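Local structure of C. albicans actin interacting protein Aip5 (Candida albicans SC5314, 6M4C) at residues Lys5-Ser17 with Lys64-Ile76. The protein interacts with actin and probably promotes actin filament nucleation as part of the polarisome complex during filamentous growth. Numbering follows the deposited sequence.
Sequences KHLESQPVYIFTS and KTLPGVVRGDDYI
R71 reaches across to L7 and Q10. Its NE donates to Q10 OE1 at 3.0 Å, with the N-H...O angle at 160°. The oxygen lies in the guanidinium plane, and the Q10 amide is tilted only 13° from that plane. L7 CG sits over one guanidinium face, 3.9 Å from R71 NH2. The R71 chain bends at chi3 (87°), which turns NE to Q10. R71 NH1 bonds to L95 O, so the C-terminal helix 91-96 shares this arginine.

V70 packs against F15. V70 CG2 stands over the ring centre in a CH-pi contact, 3.6 Å from the centroid and almost on the ring normal. Strands 12-16 and 68-71 run antiparallel as the two central strands of a four-stranded mixed sheet. The strand order 2-1-3-4 fits a thioredoxin-type fold. Y13 N to V70 O and V70 N to Y13 O are both 2.8 Å; F15 and G68 also form a hydrogen-bonded pair. On the opposite sheet face from V70 and F15, V12 CG1 meets V69 CG1 at 3.9 Å.

G72 is the second residue of the type II' turn R71-D74. Its N donates to P11 O at 2.7 Å, and its O lies at the edge of the Y13 ring.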
ATOM      1  N   LYS A   5     -25.162   2.408  -7.616  1.00149.63           N
ATOM      2  CA  LYS A   5     -23.767   2.646  -7.984  1.00122.62           C
ATOM      3  C   LYS A   5     -22.949   1.409  -7.659  1.00141.44           C
ATOM      4  O   LYS A   5     -22.711   0.612  -8.562  1.00144.93           O
ATOM      5  CB  LYS A   5     -23.123   3.775  -7.173  1.00 89.95           C
ATOM      6  N   HIS A   6     -22.534   1.285  -6.380  1.00131.02           N
ATOM      7  CA  HIS A   6     -21.723   0.165  -5.910  1.00126.44           C
ATOM      8  C   HIS A   6     -20.302   0.254  -6.473  1.00117.69           C
ATOM      9  O   HIS A   6     -19.351  -0.225  -5.849  1.00 97.22           O
ATOM     10  CB  HIS A   6     -22.395  -1.196  -6.200  1.00126.42           C
ATOM     11  CG  HIS A   6     -21.500  -2.250  -6.787  1.00127.04           C
ATOM     12  ND1 HIS A   6     -21.139  -2.280  -8.130  1.00126.02           N
ATOM     13  CD2 HIS A   6     -20.918  -3.343  -6.244  1.00131.30           C
ATOM     14  CE1 HIS A   6     -20.363  -3.321  -8.372  1.00102.37           C
ATOM     15  NE2 HIS A   6     -20.225  -3.999  -7.238  1.00104.94           N
ATOM     16  N   LEU A   7     -20.177   0.839  -7.672  1.00 90.56           N
ATOM     17  CA  LEU A   7     -18.873   1.140  -8.215  1.00 85.15           C
ATOM     18  C   LEU A   7     -18.205   2.139  -7.285  1.00 98.12           C
ATOM     19  O   LEU A   7     -16.980   2.204  -7.219  1.00 99.11           O
ATOM     20  CB  LEU A   7     -19.017   1.737  -9.617  1.00100.39           C
ATOM     21  CG  LEU A   7     -19.112   0.771 -10.798  1.00 92.06           C
ATOM     22  CD1 LEU A   7     -18.868  -0.677 -10.378  1.00106.73           C
ATOM     23  CD2 LEU A   7     -20.460   0.928 -11.471  1.00 84.43           C
ATOM     24  N   GLU A   8     -19.028   2.924  -6.574  1.00109.41           N
ATOM     25  CA  GLU A   8     -18.496   3.870  -5.604  1.00103.98           C
ATOM     26  C   GLU A   8     -17.954   3.111  -4.387  1.00100.35           C
ATOM     27  O   GLU A   8     -16.951   3.499  -3.785  1.00 97.16           O
ATOM     28  CB  GLU A   8     -19.491   4.999  -5.311  1.00115.77           C
ATOM     29  CG  GLU A   8     -19.784   5.879  -6.526  1.00119.91           C
ATOM     30  CD  GLU A   8     -20.501   7.216  -6.376  1.00122.65           C
ATOM     31  OE1 GLU A   8     -20.429   7.828  -5.290  1.00130.33           O
ATOM     32  OE2 GLU A   8     -21.120   7.658  -7.364  1.00134.35           O
ATOM     33  N   SER A   9     -18.576   1.973  -4.080  1.00 87.94           N
ATOM     34  CA  SER A   9     -18.230   1.225  -2.887  1.00 93.46           C
ATOM     35  C   SER A   9     -17.002   0.343  -3.116  1.00 97.62           C
ATOM     36  O   SER A   9     -16.662  -0.488  -2.272  1.00109.48           O
ATOM     37  CB  SER A   9     -19.398   0.395  -2.444  1.00 94.86           C
ATOM     38  OG  SER A   9     -19.332  -0.886  -3.062  1.00107.70           O
ATOM     39  N   GLN A  10     -16.321   0.521  -4.246  1.00 92.42           N
ATOM     40  CA  GLN A  10     -15.357  -0.491  -4.630  1.00 93.91           C
ATOM     41  C   GLN A  10     -13.942  -0.013  -4.337  1.00 90.23           C
ATOM     42  O   GLN A  10     -13.660   1.174  -4.432  1.00 95.31           O
ATOM     43  CB  GLN A  10     -15.571  -0.858  -6.089  1.00 94.36           C
ATOM     44  CG  GLN A  10     -16.288  -2.178  -6.250  1.00102.04           C
ATOM     45  CD  GLN A  10     -16.269  -2.547  -7.710  1.00112.23           C
ATOM     46  OE1 GLN A  10     -15.847  -1.771  -8.567  1.00111.38           O
ATOM     47  NE2 GLN A  10     -16.707  -3.756  -8.001  1.00130.51           N
ATOM     48  N   PRO A  11     -13.023  -0.925  -3.951  1.00 86.44           N
ATOM     49  CA  PRO A  11     -11.666  -0.551  -3.560  1.00 85.43           C
ATOM     50  C   PRO A  11     -10.938   0.228  -4.641  1.00 79.24           C
ATOM     51  O   PRO A  11     -10.826  -0.237  -5.765  1.00104.25           O
ATOM     52  CB  PRO A  11     -10.973  -1.916  -3.426  1.00 85.50           C
ATOM     53  CG  PRO A  11     -12.078  -2.828  -2.983  1.00 84.61           C
ATOM     54  CD  PRO A  11     -13.267  -2.364  -3.797  1.00 91.53           C
ATOM     55  N   VAL A  12     -10.431   1.409  -4.297  1.00 77.31           N
ATOM     56  CA  VAL A  12      -9.591   2.138  -5.235  1.00 77.23           C
ATOM     57  C   VAL A  12      -8.117   1.924  -4.885  1.00 81.51           C
ATOM     58  O   VAL A  12      -7.728   2.022  -3.734  1.00 91.78           O
ATOM     59  CB  VAL A  12      -9.966   3.626  -5.307  1.00 69.19           C
ATOM     60  CG1 VAL A  12      -8.964   4.391  -6.159  1.00 70.15           C
ATOM     61  CG2 VAL A  12     -11.404   3.844  -5.784  1.00 65.66           C
ATOM     62  N   TYR A  13      -7.296   1.596  -5.881  1.00 82.17           N
ATOM     63  CA  TYR A  13      -5.901   1.318  -5.608  1.00 76.14           C
ATOM     64  C   TYR A  13      -5.063   2.204  -6.498  1.00 81.82           C
ATOM     65  O   TYR A  13      -5.462   2.486  -7.628  1.00 90.84           O
ATOM     66  CB  TYR A  13      -5.506  -0.115  -5.965  1.00 75.95           C
ATOM     67  CG  TYR A  13      -6.317  -1.182  -5.278  1.00 78.25           C
ATOM     68  CD1 TYR A  13      -6.158  -1.452  -3.933  1.00 72.94           C
ATOM     69  CD2 TYR A  13      -7.261  -1.913  -5.973  1.00 76.63           C
ATOM     70  CE1 TYR A  13      -6.910  -2.425  -3.298  1.00 73.18           C
ATOM     71  CE2 TYR A  13      -8.034  -2.877  -5.347  1.00 76.62           C
ATOM     72  CZ  TYR A  13      -7.857  -3.138  -4.005  1.00 76.46           C
ATOM     73  OH  TYR A  13      -8.632  -4.081  -3.390  1.00 84.61           O
ATOM     74  N   ILE A  14      -3.932   2.643  -5.940  1.00 76.98           N
ATOM     75  CA  ILE A  14      -2.797   3.076  -6.725  1.00 76.37           C
ATOM     76  C   ILE A  14      -1.851   1.893  -6.910  1.00 92.53           C
ATOM     77  O   ILE A  14      -1.277   1.384  -5.945  1.00 91.35           O
ATOM     78  CB  ILE A  14      -2.094   4.264  -6.070  1.00 74.04           C
ATOM     79  CG1 ILE A  14      -3.032   5.467  -6.020  1.00 84.27           C
ATOM     80  CG2 ILE A  14      -0.833   4.584  -6.836  1.00 67.50           C
ATOM     81  CD1 ILE A  14      -2.350   6.770  -5.719  1.00 80.66           C
ATOM     82  N   PHE A  15      -1.715   1.459  -8.173  1.00 92.77           N
ATOM     83  CA  PHE A  15      -0.740   0.452  -8.542  1.00 74.15           C
ATOM     84  C   PHE A  15       0.587   1.175  -8.711  1.00 76.94           C
ATOM     85  O   PHE A  15       0.614   2.273  -9.271  1.00 82.94           O
ATOM     86  CB  PHE A  15      -1.200  -0.306  -9.788  1.00 74.82           C
ATOM     87  CG  PHE A  15      -2.162  -1.445  -9.538  1.00 73.77           C
ATOM     88  CD1 PHE A  15      -3.077  -1.410  -8.493  1.00 73.27           C
ATOM     89  CD2 PHE A  15      -2.138  -2.572 -10.339  1.00 67.48           C
ATOM     90  CE1 PHE A  15      -3.972  -2.453  -8.283  1.00 83.26           C
ATOM     91  CE2 PHE A  15      -3.028  -3.620 -10.121  1.00 75.73           C
ATOM     92  CZ  PHE A  15      -3.949  -3.563  -9.102  1.00 80.89           C
ATOM     93  N   THR A  16       1.658   0.591  -8.163  1.00 75.12           N
ATOM     94  CA  THR A  16       2.959   1.242  -8.210  1.00 80.83           C
ATOM     95  C   THR A  16       4.079   0.242  -7.915  1.00 88.08           C
ATOM     96  O   THR A  16       3.827  -0.950  -7.692  1.00 85.66           O
ATOM     97  CB  THR A  16       3.024   2.445  -7.264  1.00 78.83           C
ATOM     98  OG1 THR A  16       4.219   3.135  -7.623  1.00 92.16           O
ATOM     99  CG2 THR A  16       3.082   2.060  -5.801  1.00 73.31           C
ATOM    100  N   SER A  17       5.320   0.753  -7.927  1.00 80.82           N
ATOM    101  CA  SER A  17       6.469  -0.049  -7.539  1.00 96.94           C
ATOM    102  C   SER A  17       7.443   0.767  -6.696  1.00 96.55           C
ATOM    103  O   SER A  17       8.019   1.733  -7.181  1.00 92.19           O
ATOM    104  CB  SER A  17       7.151  -0.639  -8.743  1.00104.94           C
ATOM    105  OG  SER A  17       8.244  -1.459  -8.360  1.00115.26           O
ATOM    106  N   LYS A  64       1.464   0.755 -20.131  1.00108.84           N
ATOM    107  CA  LYS A  64       1.788   2.152 -19.876  1.00114.79           C
ATOM    108  C   LYS A  64       2.559   2.247 -18.562  1.00106.12           C
ATOM    109  O   LYS A  64       2.476   1.337 -17.740  1.00106.87           O
ATOM    110  CB  LYS A  64       0.565   3.076 -19.930  1.00123.47           C
ATOM    111  CG  LYS A  64       0.126   3.467 -21.336  1.00131.32           C
ATOM    112  CD  LYS A  64      -1.247   4.105 -21.439  1.00114.63           C
ATOM    113  CE  LYS A  64      -2.325   3.310 -20.732  1.00112.38           C
ATOM    114  NZ  LYS A  64      -3.123   2.427 -21.613  1.00 89.38           N
ATOM    115  N   THR A  65       3.254   3.380 -18.373  1.00106.82           N
ATOM    116  CA  THR A  65       4.345   3.579 -17.428  1.00100.50           C
ATOM    117  C   THR A  65       3.888   4.063 -16.048  1.00120.81           C
ATOM    118  O   THR A  65       2.786   4.590 -15.902  1.00122.32           O
ATOM    119  CB  THR A  65       5.315   4.620 -17.997  1.00 98.71           C
ATOM    120  OG1 THR A  65       6.521   4.617 -17.238  1.00133.42           O
ATOM    121  CG2 THR A  65       4.754   6.022 -18.037  1.00 89.43           C
ATOM    122  N   LEU A  66       4.800   3.932 -15.063  1.00146.07           N
ATOM    123  CA  LEU A  66       4.766   4.511 -13.718  1.00117.80           C
ATOM    124  C   LEU A  66       3.509   4.065 -12.977  1.00104.69           C
ATOM    125  O   LEU A  66       2.998   2.982 -13.308  1.00 94.55           O
ATOM    126  CB  LEU A  66       4.937   6.037 -13.767  1.00115.48           C
ATOM    127  N   PRO A  67       3.026   4.836 -11.951  1.00 97.97           N
ATOM    128  CA  PRO A  67       1.863   4.430 -11.155  1.00 90.46           C
ATOM    129  C   PRO A  67       0.559   4.624 -11.919  1.00 91.69           C
ATOM    130  O   PRO A  67       0.485   5.367 -12.894  1.00 94.84           O
ATOM    131  CB  PRO A  67       1.888   5.350  -9.917  1.00 83.41           C
ATOM    132  CG  PRO A  67       2.602   6.599 -10.397  1.00 94.99           C
ATOM    133  CD  PRO A  67       3.603   6.093 -11.426  1.00102.55           C
ATOM    134  N   GLY A  68      -0.490   3.975 -11.432  1.00 85.72           N
ATOM    135  CA  GLY A  68      -1.805   4.251 -11.970  1.00 80.00           C
ATOM    136  C   GLY A  68      -2.881   3.784 -11.006  1.00 84.74           C
ATOM    137  O   GLY A  68      -2.570   3.178  -9.982  1.00 84.47           O
ATOM    138  N   VAL A  69      -4.134   4.035 -11.391  1.00 69.56           N
ATOM    139  CA  VAL A  69      -5.252   3.828 -10.502  1.00 74.36           C
ATOM    140  C   VAL A  69      -6.039   2.649 -11.031  1.00 75.70           C
ATOM    141  O   VAL A  69      -6.300   2.598 -12.217  1.00 94.31           O
ATOM    142  CB  VAL A  69      -6.164   5.064 -10.447  1.00 75.14           C
ATOM    143  CG1 VAL A  69      -7.451   4.750  -9.705  1.00 69.83           C
ATOM    144  CG2 VAL A  69      -5.466   6.264  -9.831  1.00 78.11           C
ATOM    145  N   VAL A  70      -6.472   1.771 -10.128  1.00 77.92           N
ATOM    146  CA  VAL A  70      -7.303   0.636 -10.477  1.00 77.83           C
ATOM    147  C   VAL A  70      -8.481   0.614  -9.515  1.00 90.47           C
ATOM    148  O   VAL A  70      -8.315   0.704  -8.306  1.00 96.49           O
ATOM    149  CB  VAL A  70      -6.496  -0.662 -10.330  1.00 80.33           C
ATOM    150  CG1 VAL A  70      -7.371  -1.911 -10.269  1.00 73.90           C
ATOM    151  CG2 VAL A  70      -5.388  -0.764 -11.360  1.00 68.03           C
ATOM    152  N   ARG A  71      -9.677   0.463 -10.061  1.00 95.05           N
ATOM    153  CA  ARG A  71     -10.832   0.333  -9.203  1.00 91.36           C
ATOM    154  C   ARG A  71     -11.232  -1.141  -9.194  1.00 90.90           C
ATOM    155  O   ARG A  71     -11.524  -1.713 -10.237  1.00105.02           O
ATOM    156  CB  ARG A  71     -11.930   1.316  -9.618  1.00 73.21           C
ATOM    157  CG  ARG A  71     -13.213   1.081  -8.840  1.00 84.01           C
ATOM    158  CD  ARG A  71     -14.505   1.498  -9.495  1.00 97.80           C
ATOM    159  NE  ARG A  71     -15.089   0.488 -10.365  1.00115.18           N
ATOM    160  CZ  ARG A  71     -15.172   0.627 -11.678  1.00124.35           C
ATOM    161  NH1 ARG A  71     -14.691   1.725 -12.236  1.00126.08           N
ATOM    162  NH2 ARG A  71     -15.716  -0.321 -12.421  1.00119.20           N
ATOM    163  N   GLY A  72     -11.221  -1.745  -8.000  1.00 95.95           N
ATOM    164  CA  GLY A  72     -11.354  -3.180  -7.810  1.00 87.45           C
ATOM    165  C   GLY A  72     -10.417  -3.932  -8.742  1.00 96.37           C
ATOM    166  O   GLY A  72      -9.196  -3.821  -8.639  1.00 95.68           O
ATOM    167  N   ASP A  73     -11.024  -4.627  -9.705  1.00102.23           N
ATOM    168  CA  ASP A  73     -10.260  -5.452 -10.617  1.00 98.00           C
ATOM    169  C   ASP A  73      -9.903  -4.666 -11.875  1.00 98.98           C
ATOM    170  O   ASP A  73      -9.023  -5.113 -12.611  1.00113.27           O
ATOM    171  CB  ASP A  73     -10.947  -6.797 -10.864  1.00101.26           C
ATOM    172  N   ASP A  74     -10.501  -3.473 -12.059  1.00 89.29           N
ATOM    173  CA  ASP A  74     -10.601  -2.806 -13.358  1.00 88.94           C
ATOM    174  C   ASP A  74      -9.698  -1.573 -13.491  1.00 73.30           C
ATOM    175  O   ASP A  74     -10.068  -0.483 -13.072  1.00 91.64           O
ATOM    176  CB  ASP A  74     -12.044  -2.363 -13.653  1.00102.85           C
ATOM    177  CG  ASP A  74     -13.087  -3.468 -13.652  1.00111.04           C
ATOM    178  OD1 ASP A  74     -13.357  -4.029 -14.747  1.00126.28           O
ATOM    179  OD2 ASP A  74     -13.633  -3.749 -12.566  1.00120.00           O
ATOM    180  N   TYR A  75      -8.548  -1.707 -14.161  1.00 82.13           N
ATOM    181  CA  TYR A  75      -7.751  -0.561 -14.599  1.00 81.65           C
ATOM    182  C   TYR A  75      -8.645   0.626 -14.981  1.00 85.47           C
ATOM    183  O   TYR A  75      -9.777   0.447 -15.439  1.00 91.82           O
ATOM    184  CB  TYR A  75      -6.866  -0.963 -15.782  1.00 67.92           C
ATOM    185  CG  TYR A  75      -5.993   0.129 -16.334  1.00 71.50           C
ATOM    186  CD1 TYR A  75      -6.477   1.042 -17.261  1.00 66.31           C
ATOM    187  CD2 TYR A  75      -4.674   0.259 -15.917  1.00 72.29           C
ATOM    188  CE1 TYR A  75      -5.658   2.032 -17.787  1.00 71.81           C
ATOM    189  CE2 TYR A  75      -3.844   1.246 -16.428  1.00 71.57           C
ATOM    190  CZ  TYR A  75      -4.334   2.134 -17.373  1.00 82.81           C
ATOM    191  OH  TYR A  75      -3.521   3.140 -17.831  1.00 85.58           O
ATOM    192  N   ILE A  76      -8.108   1.843 -14.806  1.00 78.37           N
ATOM    193  CA  ILE A  76      -8.850   3.090 -14.939  1.00 72.52           C
ATOM    194  C   ILE A  76      -7.958   4.024 -15.726  1.00 74.82           C
ATOM    195  O   ILE A  76      -8.312   4.542 -16.788  1.00 81.63           O
ATOM    196  CB  ILE A  76      -9.143   3.705 -13.551  1.00 65.68           C
ATOM    197  CG1 ILE A  76     -10.085   2.847 -12.711  1.00 70.19           C
ATOM    198  CG2 ILE A  76      -9.578   5.164 -13.589  1.00 59.46           C
ATOM    199  CD1 ILE A  76     -11.479   2.748 -13.254  1.00 71.28           C
TER